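Local coordinates for putative glucoamylase (Bacteroides fragilis NCTC 9343, PDB 3EU8), which is probably a secreted glycoside hydrolase of the glucoamylase type, built on an alpha/alpha barrel, although its function has not been established, at residues Q26-N31 with K365-Y370; E204-Y209 with Y263-L268; H239-I244 with T289-E294. All blocks are in the same frame, centred on the assembly; numbering follows the deposited sequence.

Contact 1 of 3, residues Q26-N31 with K365-Y370; sequences QRRTFN and KVFGPY. With EDO (1,2-ethanediol), chain B; EDO (1,2-ethanediol), chain H; EDO (1,2-ethanediol), chain C.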
loop_
_atom_site.group_PDB
_atom_site.type_symbol
_atom_site.label_atom_id
_atom_site.label_comp_id
_atom_site.label_asym_id
_atom_site.label_seq_id
_atom_site.Cartn_x
_atom_site.Cartn_y
_atom_site.Cartn_z
ATOM N N GLN A 26 12.367 7.264 -7.869
ATOM C CA GLN A 26 12.393 7.225 -6.419
ATOM C C GLN A 26 12.580 8.601 -5.787
ATOM O O GLN A 26 11.907 8.894 -4.805
ATOM C CB GLN A 26 13.475 6.300 -5.889
ATOM C CG GLN A 26 13.072 4.891 -5.649
ATOM C CD GLN A 26 14.172 4.116 -4.914
ATOM O OE1 GLN A 26 15.124 3.655 -5.531
ATOM N NE2 GLN A 26 14.038 3.988 -3.594
ATOM N N ARG A 27 13.483 9.428 -6.337
ATOM C CA ARG A 27 13.724 10.739 -5.775
ATOM C C ARG A 27 12.471 11.567 -5.827
ATOM O O ARG A 27 12.062 12.099 -4.830
ATOM C CB ARG A 27 14.841 11.493 -6.493
ATOM C CG ARG A 27 16.246 10.936 -6.292
ATOM C CD ARG A 27 17.328 11.885 -6.827
ATOM N NE ARG A 27 17.051 12.404 -8.182
ATOM C CZ ARG A 27 17.420 11.833 -9.325
ATOM N NH1 ARG A 27 18.111 10.699 -9.312
ATOM N NH2 ARG A 27 17.086 12.400 -10.496
ATOM N N ARG A 28 11.836 11.616 -6.995
ATOM C CA ARG A 28 10.614 12.384 -7.172
ATOM C C ARG A 28 9.437 11.868 -6.349
ATOM O O ARG A 28 8.661 12.670 -5.833
ATOM C CB ARG A 28 10.244 12.474 -8.670
ATOM C CG ARG A 28 11.198 13.347 -9.459
ATOM C CD ARG A 28 10.500 13.858 -10.712
ATOM N NE ARG A 28 11.371 14.616 -11.597
ATOM C CZ ARG A 28 11.624 15.920 -11.499
ATOM N NH1 ARG A 28 11.105 16.672 -10.530
ATOM N NH2 ARG A 28 12.415 16.489 -12.384
ATOM N N THR A 29 9.289 10.545 -6.264
ATOM C CA THR A 29 8.189 9.945 -5.537
ATOM C C THR A 29 8.380 10.068 -4.017
ATOM O O THR A 29 7.403 10.262 -3.281
ATOM C CB THR A 29 7.958 8.461 -5.926
ATOM O OG1 THR A 29 7.949 8.340 -7.355
ATOM C CG2 THR A 29 6.608 8.001 -5.403
ATOM N N PHE A 30 9.625 9.971 -3.559
ATOM C CA PHE A 30 9.992 10.373 -2.212
ATOM C C PHE A 30 9.599 11.822 -1.927
ATOM O O PHE A 30 9.111 12.119 -0.847
ATOM C CB PHE A 30 11.506 10.215 -2.026
ATOM C CG PHE A 30 12.065 10.889 -0.758
ATOM C CD1 PHE A 30 12.643 12.139 -0.815
ATOM C CD2 PHE A 30 12.054 10.239 0.466
ATOM C CE1 PHE A 30 13.171 12.778 0.352
ATOM C CE2 PHE A 30 12.567 10.836 1.604
ATOM C CZ PHE A 30 13.155 12.108 1.555
ATOM N N ASN A 31 9.823 12.715 -2.888
ATOM C CA ASN A 31 9.539 14.134 -2.677
ATOM C C ASN A 31 8.019 14.395 -2.485
ATOM O O ASN A 31 7.641 15.377 -1.847
ATOM C CB ASN A 31 10.114 14.992 -3.818
ATOM C CG ASN A 31 11.646 15.154 -3.780
ATOM O OD1 ASN A 31 12.301 14.922 -2.756
ATOM N ND2 ASN A 31 12.218 15.591 -4.910
ATOM N N LYS A 365 3.362 15.009 -19.379
ATOM C CA LYS A 365 1.939 14.768 -19.283
ATOM C C LYS A 365 1.659 13.653 -18.308
ATOM O O LYS A 365 0.576 13.601 -17.758
ATOM C CB LYS A 365 1.273 14.527 -20.665
ATOM C CG LYS A 365 1.674 13.306 -21.440
ATOM C CD LYS A 365 0.924 13.229 -22.780
ATOM C CE LYS A 365 1.327 12.047 -23.699
ATOM N NZ LYS A 365 2.710 12.135 -24.259
ATOM N N VAL A 366 2.667 12.803 -18.083
ATOM C CA VAL A 366 2.587 11.630 -17.198
ATOM C C VAL A 366 3.563 11.629 -16.017
ATOM O O VAL A 366 3.238 11.103 -14.956
ATOM C CB VAL A 366 2.747 10.363 -18.100
ATOM C CG1 VAL A 366 3.021 9.092 -17.324
ATOM C CG2 VAL A 366 1.475 10.228 -18.904
ATOM N N PHE A 367 4.757 12.209 -16.206
ATOM C CA PHE A 367 5.802 12.223 -15.213
ATOM C C PHE A 367 5.997 13.631 -14.701
ATOM O O PHE A 367 6.613 14.466 -15.354
ATOM C CB PHE A 367 7.097 11.637 -15.794
ATOM C CG PHE A 367 8.150 11.351 -14.766
ATOM C CD1 PHE A 367 7.962 10.343 -13.833
ATOM C CD2 PHE A 367 9.344 12.092 -14.736
ATOM C CE1 PHE A 367 8.933 10.080 -12.873
ATOM C CE2 PHE A 367 10.314 11.844 -13.793
ATOM C CZ PHE A 367 10.111 10.831 -12.852
ATOM N N GLY A 368 5.436 13.894 -13.521
ATOM C CA GLY A 368 5.450 15.206 -12.944
ATOM C C GLY A 368 6.512 15.401 -11.890
ATOM O O GLY A 368 7.402 14.581 -11.745
ATOM N N PRO A 369 6.431 16.526 -11.173
ATOM C CA PRO A 369 7.436 16.906 -10.179
ATOM C C PRO A 369 7.572 15.958 -9.006
ATOM O O PRO A 369 8.647 15.864 -8.462
ATOM C CB PRO A 369 6.986 18.300 -9.710
ATOM C CG PRO A 369 5.662 18.523 -10.263
ATOM C CD PRO A 369 5.407 17.570 -11.362
ATOM N N TYR A 370 6.497 15.259 -8.632
ATOM C CA TYR A 370 6.547 14.267 -7.567
ATOM C C TYR A 370 6.324 12.866 -8.102
ATOM O O TYR A 370 5.786 12.011 -7.412
ATOM C CB TYR A 370 5.547 14.606 -6.459
ATOM C CG TYR A 370 5.722 16.010 -5.925
ATOM C CD1 TYR A 370 6.867 16.353 -5.225
ATOM C CD2 TYR A 370 4.750 16.999 -6.117
ATOM C CE1 TYR A 370 7.059 17.634 -4.737
ATOM C CE2 TYR A 370 4.934 18.281 -5.631
ATOM C CZ TYR A 370 6.094 18.593 -4.930
ATOM O OH TYR A 370 6.341 19.871 -4.428
HETATM C C1 EDO B . 9.779 15.715 -14.838
HETATM O O1 EDO B . 10.681 16.295 -15.799
HETATM C C2 EDO B . 9.197 16.782 -13.915
HETATM O O2 EDO B . 7.974 17.314 -14.437
HETATM C C1 EDO H . 15.175 15.944 -9.763
HETATM O O1 EDO H . 15.917 14.919 -10.435
HETATM C C2 EDO H . 14.636 15.403 -8.461
HETATM O O2 EDO H . 15.720 14.985 -7.628
HETATM C C1 EDO C . 14.349 14.867 -14.498
HETATM O O1 EDO C . 14.106 14.218 -13.245
HETATM C C2 EDO C . 14.065 13.870 -15.592
HETATM O O2 EDO C . 12.781 14.147 -16.168
HETATM O O HOH W 1 10.529 16.862 -6.742
#

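Contact 2 of 3, residues E204-Y209 with Y263-L268; sequences ECLIMY and YSFLGL. With EDO (1,2-ethanediol), chain J.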
loop_
_atom_site.group_PDB
_atom_site.type_symbol
_atom_site.label_atom_id
_atom_site.label_comp_id
_atom_site.label_asym_id
_atom_site.label_seq_id
_atom_site.Cartn_x
_atom_site.Cartn_y
_atom_site.Cartn_z
ATOM N N GLU A 204 -6.847 -7.181 -0.404
ATOM C CA GLU A 204 -5.613 -6.452 -0.005
ATOM C C GLU A 204 -5.292 -6.473 1.494
ATOM O O GLU A 204 -4.298 -5.892 1.915
ATOM C CB GLU A 204 -5.708 -4.987 -0.457
ATOM C CG GLU A 204 -6.623 -4.132 0.397
ATOM C CD GLU A 204 -8.096 -4.126 -0.068
ATOM O OE1 GLU A 204 -8.612 -5.102 -0.650
ATOM O OE2 GLU A 204 -8.732 -3.111 0.180
ATOM N N CYS A 205 -6.121 -7.141 2.296
ATOM C CA CYS A 205 -6.100 -6.991 3.767
ATOM C C CYS A 205 -5.322 -7.996 4.591
ATOM O O CYS A 205 -5.530 -8.040 5.796
ATOM C CB CYS A 205 -7.556 -6.974 4.278
ATOM S SG CYS A 205 -8.538 -5.666 3.538
ATOM N N LEU A 206 -4.488 -8.850 3.967
ATOM C CA LEU A 206 -3.791 -9.913 4.703
ATOM C C LEU A 206 -2.993 -9.394 5.903
ATOM O O LEU A 206 -2.984 -10.006 6.999
ATOM C CB LEU A 206 -2.869 -10.699 3.772
ATOM C CG LEU A 206 -2.013 -11.854 4.341
ATOM C CD1 LEU A 206 -2.837 -12.906 5.065
ATOM C CD2 LEU A 206 -1.202 -12.507 3.212
ATOM N N ILE A 207 -2.296 -8.278 5.690
ATOM C CA ILE A 207 -1.381 -7.746 6.705
ATOM C C ILE A 207 -2.143 -7.414 7.986
ATOM O O ILE A 207 -1.589 -7.533 9.067
ATOM C CB ILE A 207 -0.535 -6.519 6.176
ATOM C CG1 ILE A 207 0.751 -6.328 7.002
ATOM C CG2 ILE A 207 -1.357 -5.221 6.107
ATOM C CD1 ILE A 207 1.711 -7.562 6.921
HETATM N N MSE A 208 -3.415 -7.028 7.859
HETATM C CA MSE A 208 -4.283 -6.812 9.044
HETATM C C MSE A 208 -4.367 -8.024 9.967
HETATM O O MSE A 208 -4.232 -7.891 11.179
HETATM C CB MSE A 208 -5.726 -6.471 8.618
HETATM C CG MSE A 208 -6.628 -6.080 9.806
HETATM SE SE MSE A 208 -8.379 -5.559 9.305
HETATM C CE MSE A 208 -9.008 -7.373 8.657
ATOM N N TYR A 209 -4.643 -9.187 9.374
ATOM C CA TYR A 209 -4.715 -10.451 10.113
ATOM C C TYR A 209 -3.385 -10.821 10.726
ATOM O O TYR A 209 -3.340 -11.223 11.895
ATOM C CB TYR A 209 -5.281 -11.596 9.239
ATOM C CG TYR A 209 -6.794 -11.563 9.199
ATOM C CD1 TYR A 209 -7.559 -12.229 10.162
ATOM C CD2 TYR A 209 -7.463 -10.841 8.214
ATOM C CE1 TYR A 209 -8.991 -12.183 10.150
ATOM C CE2 TYR A 209 -8.864 -10.780 8.193
ATOM C CZ TYR A 209 -9.618 -11.465 9.165
ATOM O OH TYR A 209 -10.970 -11.379 9.116
ATOM N N TYR A 263 -0.139 -4.058 -1.424
ATOM C CA TYR A 263 -0.206 -3.326 -0.138
ATOM C C TYR A 263 0.252 -4.133 1.075
ATOM O O TYR A 263 0.934 -3.596 1.966
ATOM C CB TYR A 263 -1.616 -2.815 0.107
ATOM C CG TYR A 263 -2.098 -1.619 -0.685
ATOM C CD1 TYR A 263 -1.412 -1.147 -1.801
ATOM C CD2 TYR A 263 -3.295 -0.968 -0.323
ATOM C CE1 TYR A 263 -1.865 -0.056 -2.519
ATOM C CE2 TYR A 263 -3.763 0.160 -1.037
ATOM C CZ TYR A 263 -3.047 0.595 -2.139
ATOM O OH TYR A 263 -3.479 1.641 -2.888
ATOM N N SER A 264 -0.147 -5.409 1.126
ATOM C CA SER A 264 0.161 -6.298 2.247
ATOM C C SER A 264 1.560 -6.897 2.120
ATOM O O SER A 264 1.981 -7.653 3.006
ATOM C CB SER A 264 -0.875 -7.432 2.390
ATOM O OG SER A 264 -2.168 -6.974 2.848
ATOM N N PHE A 265 2.273 -6.539 1.040
ATOM C CA PHE A 265 3.606 -7.069 0.743
ATOM C C PHE A 265 4.710 -5.989 0.663
ATOM O O PHE A 265 5.817 -6.224 0.154
ATOM C CB PHE A 265 3.534 -7.962 -0.523
ATOM C CG PHE A 265 2.678 -9.213 -0.311
ATOM C CD1 PHE A 265 3.090 -10.199 0.560
ATOM C CD2 PHE A 265 1.441 -9.326 -0.887
ATOM C CE1 PHE A 265 2.311 -11.320 0.800
ATOM C CE2 PHE A 265 0.650 -10.430 -0.637
ATOM C CZ PHE A 265 1.087 -11.428 0.192
ATOM N N LEU A 266 4.411 -4.814 1.190
ATOM C CA LEU A 266 5.392 -3.736 1.301
ATOM C C LEU A 266 6.465 -4.046 2.395
ATOM O O LEU A 266 7.678 -3.772 2.226
ATOM C CB LEU A 266 4.629 -2.435 1.620
ATOM C CG LEU A 266 3.740 -1.874 0.500
ATOM C CD1 LEU A 266 3.269 -0.490 0.900
ATOM C CD2 LEU A 266 4.480 -1.810 -0.877
ATOM N N GLY A 267 5.986 -4.577 3.529
ATOM C CA GLY A 267 6.825 -5.034 4.637
ATOM C C GLY A 267 6.846 -6.554 4.758
ATOM O O GLY A 267 7.899 -7.168 4.940
ATOM N N LEU A 268 5.689 -7.181 4.693
ATOM C CA LEU A 268 5.662 -8.656 4.610
ATOM C C LEU A 268 6.342 -9.076 3.299
ATOM O O LEU A 268 5.921 -8.663 2.209
ATOM C CB LEU A 268 4.232 -9.191 4.621
ATOM C CG LEU A 268 3.915 -10.683 4.599
ATOM C CD1 LEU A 268 4.479 -11.448 5.809
ATOM C CD2 LEU A 268 2.380 -10.834 4.574
HETATM C C1 EDO J . -12.172 -2.817 -0.685
HETATM O O1 EDO J . -11.078 -2.579 -1.578
HETATM C C2 EDO J . -12.359 -4.315 -0.493
HETATM O O2 EDO J . -11.215 -5.039 -0.973
HETATM O O HOH W 2 -2.132 -6.650 -0.531
#

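Contact 3 of 3, residues H239-I244 with T289-E294; sequences HKVEGI and TLVNRE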
loop_
_atom_site.group_PDB
_atom_site.type_symbol
_atom_site.label_atom_id
_atom_site.label_comp_id
_atom_site.label_asym_id
_atom_site.label_seq_id
_atom_site.Cartn_x
_atom_site.Cartn_y
_atom_site.Cartn_z
ATOM N N HIS A 239 -7.849 -21.688 -10.228
ATOM C CA HIS A 239 -8.593 -21.387 -11.455
ATOM C C HIS A 239 -7.679 -20.586 -12.404
ATOM O O HIS A 239 -6.617 -20.087 -11.975
ATOM C CB HIS A 239 -9.904 -20.638 -11.104
ATOM C CG HIS A 239 -9.700 -19.271 -10.500
ATOM N ND1 HIS A 239 -9.207 -19.073 -9.225
ATOM C CD2 HIS A 239 -9.919 -18.037 -11.009
ATOM C CE1 HIS A 239 -9.143 -17.778 -8.978
ATOM N NE2 HIS A 239 -9.568 -17.128 -10.045
ATOM N N LYS A 240 -8.044 -20.493 -13.680
ATOM C CA LYS A 240 -7.265 -19.679 -14.625
ATOM C C LYS A 240 -8.005 -18.413 -15.050
ATOM O O LYS A 240 -9.211 -18.412 -15.215
ATOM C CB LYS A 240 -6.807 -20.453 -15.863
ATOM C CG LYS A 240 -5.890 -21.620 -15.536
ATOM C CD LYS A 240 -5.497 -22.397 -16.774
ATOM C CE LYS A 240 -4.115 -22.986 -16.616
ATOM N NZ LYS A 240 -4.071 -24.009 -15.534
ATOM N N VAL A 241 -7.242 -17.327 -15.159
ATOM C CA VAL A 241 -7.706 -16.072 -15.715
ATOM C C VAL A 241 -6.641 -15.663 -16.721
ATOM O O VAL A 241 -5.438 -15.743 -16.396
ATOM C CB VAL A 241 -7.880 -15.008 -14.663
ATOM C CG1 VAL A 241 -8.494 -13.737 -15.297
ATOM C CG2 VAL A 241 -8.751 -15.548 -13.535
ATOM N N GLU A 242 -7.085 -15.280 -17.936
ATOM C CA GLU A 242 -6.203 -14.954 -19.067
ATOM C C GLU A 242 -5.187 -16.066 -19.283
ATOM O O GLU A 242 -4.048 -15.809 -19.646
ATOM C CB GLU A 242 -5.480 -13.622 -18.880
ATOM C CG GLU A 242 -6.377 -12.425 -18.737
ATOM C CD GLU A 242 -7.150 -12.047 -20.000
ATOM O OE1 GLU A 242 -6.745 -12.385 -21.151
ATOM O OE2 GLU A 242 -8.187 -11.383 -19.811
ATOM N N GLY A 243 -5.617 -17.312 -19.066
ATOM C CA GLY A 243 -4.742 -18.485 -19.248
ATOM C C GLY A 243 -3.691 -18.701 -18.158
ATOM O O GLY A 243 -2.817 -19.558 -18.298
ATOM N N ILE A 244 -3.777 -17.939 -17.068
ATOM C CA ILE A 244 -2.757 -17.948 -16.020
ATOM C C ILE A 244 -3.396 -18.472 -14.714
ATOM O O ILE A 244 -4.507 -18.108 -14.356
ATOM C CB ILE A 244 -2.114 -16.571 -15.902
ATOM C CG1 ILE A 244 -1.417 -16.229 -17.210
ATOM C CG2 ILE A 244 -1.081 -16.485 -14.728
ATOM C CD1 ILE A 244 -1.111 -14.745 -17.362
ATOM N N THR A 289 -0.177 -10.291 -11.285
ATOM C CA THR A 289 0.448 -9.216 -12.068
ATOM C C THR A 289 0.442 -9.625 -13.535
ATOM O O THR A 289 0.135 -8.825 -14.393
ATOM C CB THR A 289 1.927 -8.968 -11.590
ATOM O OG1 THR A 289 1.936 -8.671 -10.189
ATOM C CG2 THR A 289 2.611 -7.835 -12.344
ATOM N N LEU A 290 0.766 -10.885 -13.818
ATOM C CA LEU A 290 0.812 -11.365 -15.196
ATOM C C LEU A 290 -0.581 -11.480 -15.859
ATOM O O LEU A 290 -0.690 -11.252 -17.071
ATOM C CB LEU A 290 1.595 -12.681 -15.296
ATOM C CG LEU A 290 3.112 -12.670 -14.952
ATOM C CD1 LEU A 290 3.699 -14.142 -14.958
ATOM C CD2 LEU A 290 3.939 -11.786 -15.867
ATOM N N VAL A 291 -1.621 -11.809 -15.080
ATOM C CA VAL A 291 -3.029 -11.780 -15.538
ATOM C C VAL A 291 -3.427 -10.360 -15.982
ATOM O O VAL A 291 -4.092 -10.165 -17.002
ATOM C CB VAL A 291 -3.985 -12.197 -14.400
ATOM C CG1 VAL A 291 -5.426 -11.818 -14.690
ATOM C CG2 VAL A 291 -3.834 -13.646 -14.111
ATOM N N ASN A 292 -3.011 -9.382 -15.184
ATOM C CA ASN A 292 -3.257 -7.981 -15.448
ATOM C C ASN A 292 -2.567 -7.585 -16.757
ATOM O O ASN A 292 -3.189 -7.013 -17.652
ATOM C CB ASN A 292 -2.723 -7.127 -14.266
ATOM C CG ASN A 292 -3.366 -5.739 -14.188
ATOM O OD1 ASN A 292 -3.018 -4.846 -14.937
ATOM N ND2 ASN A 292 -4.297 -5.564 -13.257
ATOM N N ARG A 293 -1.277 -7.895 -16.857
ATOM C CA ARG A 293 -0.496 -7.619 -18.055
ATOM C C ARG A 293 -1.119 -8.273 -19.289
ATOM O O ARG A 293 -1.235 -7.650 -20.346
ATOM C CB ARG A 293 0.895 -8.149 -17.843
ATOM C CG ARG A 293 1.783 -8.035 -19.023
ATOM C CD ARG A 293 3.151 -8.557 -18.681
ATOM N NE ARG A 293 4.032 -8.445 -19.843
ATOM C CZ ARG A 293 4.169 -9.361 -20.805
ATOM N NH1 ARG A 293 3.478 -10.493 -20.816
ATOM N NH2 ARG A 293 5.000 -9.113 -21.801
ATOM N N GLU A 294 -1.525 -9.528 -19.142
ATOM C CA GLU A 294 -2.079 -10.268 -20.243
ATOM C C GLU A 294 -3.378 -9.653 -20.737
ATOM O O GLU A 294 -3.564 -9.526 -21.950
ATOM C CB GLU A 294 -2.294 -11.730 -19.886
ATOM C CG GLU A 294 -2.397 -12.623 -21.113
ATOM C CD GLU A 294 -1.100 -12.690 -21.946
ATOM O OE1 GLU A 294 0.018 -12.467 -21.408
ATOM O OE2 GLU A 294 -1.203 -12.947 -23.161
#

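Contact 1 of 3, residues Q26-N31 with K365-Y370
Arg28 carries a partly buried helix-to-hairpin contact, in which helix 18-34 near the chain start meets strand 367-368 and the bend after it. Extended from CG to NE, its side chain runs past the hairpin backbone, bringing CD to 3.3 Å from Gly368 O. The guanidinium gives a weak hydrogen bond from NH1 to Pro369 O (3.3 Å, 161°), the oxygen lying at the group's edge, in its plane. The Phe367 ring crosses the Arg28 side chain at about a right angle, its plane 84° from the guanidinium, and CE2 comes 3.7 Å from Arg28 CD. Strands 367-368 and 371-372 form a short antiparallel hairpin, and this contact joins its bend to the helix. Pro369 O is also reached by a water 2.7 Å away, which accepts a bond from Asn31 ND2. Arg28 O receives a CA-H...O contact from Tyr370 CA (3.2 Å), and Asn31 CB lies 3.8 Å from Tyr370 CD1, in the plane of that ring at its edge. One ethanediol, probably from the crystallisation liquor, lies centrally over a guanidinium face of Arg28, another over the opposite face toward its rim; a third accepts weak hydrogen bonds from NE and NH2 through one oxygen.

Contact 2 of 3, residues E204-Y209 with Y263-L268
Ser264 OG is held by two hydrogen bonds, donating to Glu204 O at 2.6 Å and accepting from Ile207 N at 3.1 Å. The accepted bond is fairly straight, 166° at the hydrogen, whereas the donated one reaches the Glu204 carbonyl from above, 49° out of its plane. A chi1 of -70° swings the hydroxyl back over the Ser264 amide side, facing the turn into helix 206-214. A water accepts from Ser264 N at 2.9 Å and donates weakly to Glu204 O, forming a second bridge between the same residues. The contact joins loop 263-268 to the start of helix 206-214, near the middle of what is probably an alpha/alpha barrel, as in related glucoamylases. Beyond the serine the contact is apolar. Ile207 CD1 lies 3.8 Å from Leu268 CB, the side chains sliding past each other in opposite directions. Leu206 sends CD2 to 3.9 Å from Phe265 CZ, approaching the ring obliquely, and crosses Leu268 at about a right angle. Helix 132-149 backs this layer: Phe137 touches Ile207, while the Gln140 side chain hydrogen-bonds to the backbone of Tyr263, Gly267 and Leu268. The Glu204 carboxylate turns away and accepts from both hydroxyls of an ethanediol, probably from the crystallisation liquor. The serine hydroxyl thus partners both the Glu204 carbonyl, just before the helix, and the Ile207 amide in its first turn, within buried, largely hydrocarbon surroundings.

Contact 3 of 3, residues H239-I244 with T289-E294
Val291 forms the tight, buried part of this contact, set against Val241 and Ile244, while two partly exposed glutamates make the side more accessible to solvent. Val291 CG1 meets Val241 CG1 at 3.7 Å, with the two side chains crossing at about a right angle. Its other methyl, CG2, lies 3.5 Å from Val241 O and 3.8 Å from Ile244 CB. The chi1 of 164° directs CG1 at the Val241 side chain and fits CG2 between Val241 O and Ile244. Ile244 slides past Val291 in the opposite direction, carrying CD1 to 3.5 Å from Leu290 O on the helix backbone. The strand side is a beta hairpin: strands 236-241 and 244-248 are antiparallel, and a type I' turn from Val241 to Ile244 joins them, closed by Val241 N to Ile244 O and Ile244 N to Val241 O bonds. Between 239-244 and 289-294 the contact is van der Waals packing. At the accessible margin, Glu242 CB and Glu294 CB approach to 3.8 Å, so the glutamates meet through their aliphatic stems. Their carboxylates remain apart, Glu242 OE1 lying 5.9 Å from Glu294 OE2. A salt bridge from Glu242 to Arg298, one helical turn beyond Glu294, additionally ties the hairpin end to helix 281-298 and probably eases any repulsion between the like charges.

How the contacts relate
The three contacts are separate, their nearest atoms about 9 Å apart between contacts 2 and 3, 11 Å between 1 and 2, and 15 Å between 1 and 3. Contact 2 is the most central, its centre about 8 Å from that of the chain, against 17 Å for contact 1 and 22 Å for contact 3. Helix 389-404 links the first two, touching Thr29 in contact 1 and Tyr263 in contact 2. Along the chain, contact 1 brings the N-terminal helix to a late hairpin and encloses the other two; contacts 2 and 3 interleave. Neither Ser11 nor Thr14, the potassium ligands, belongs to any contact segment.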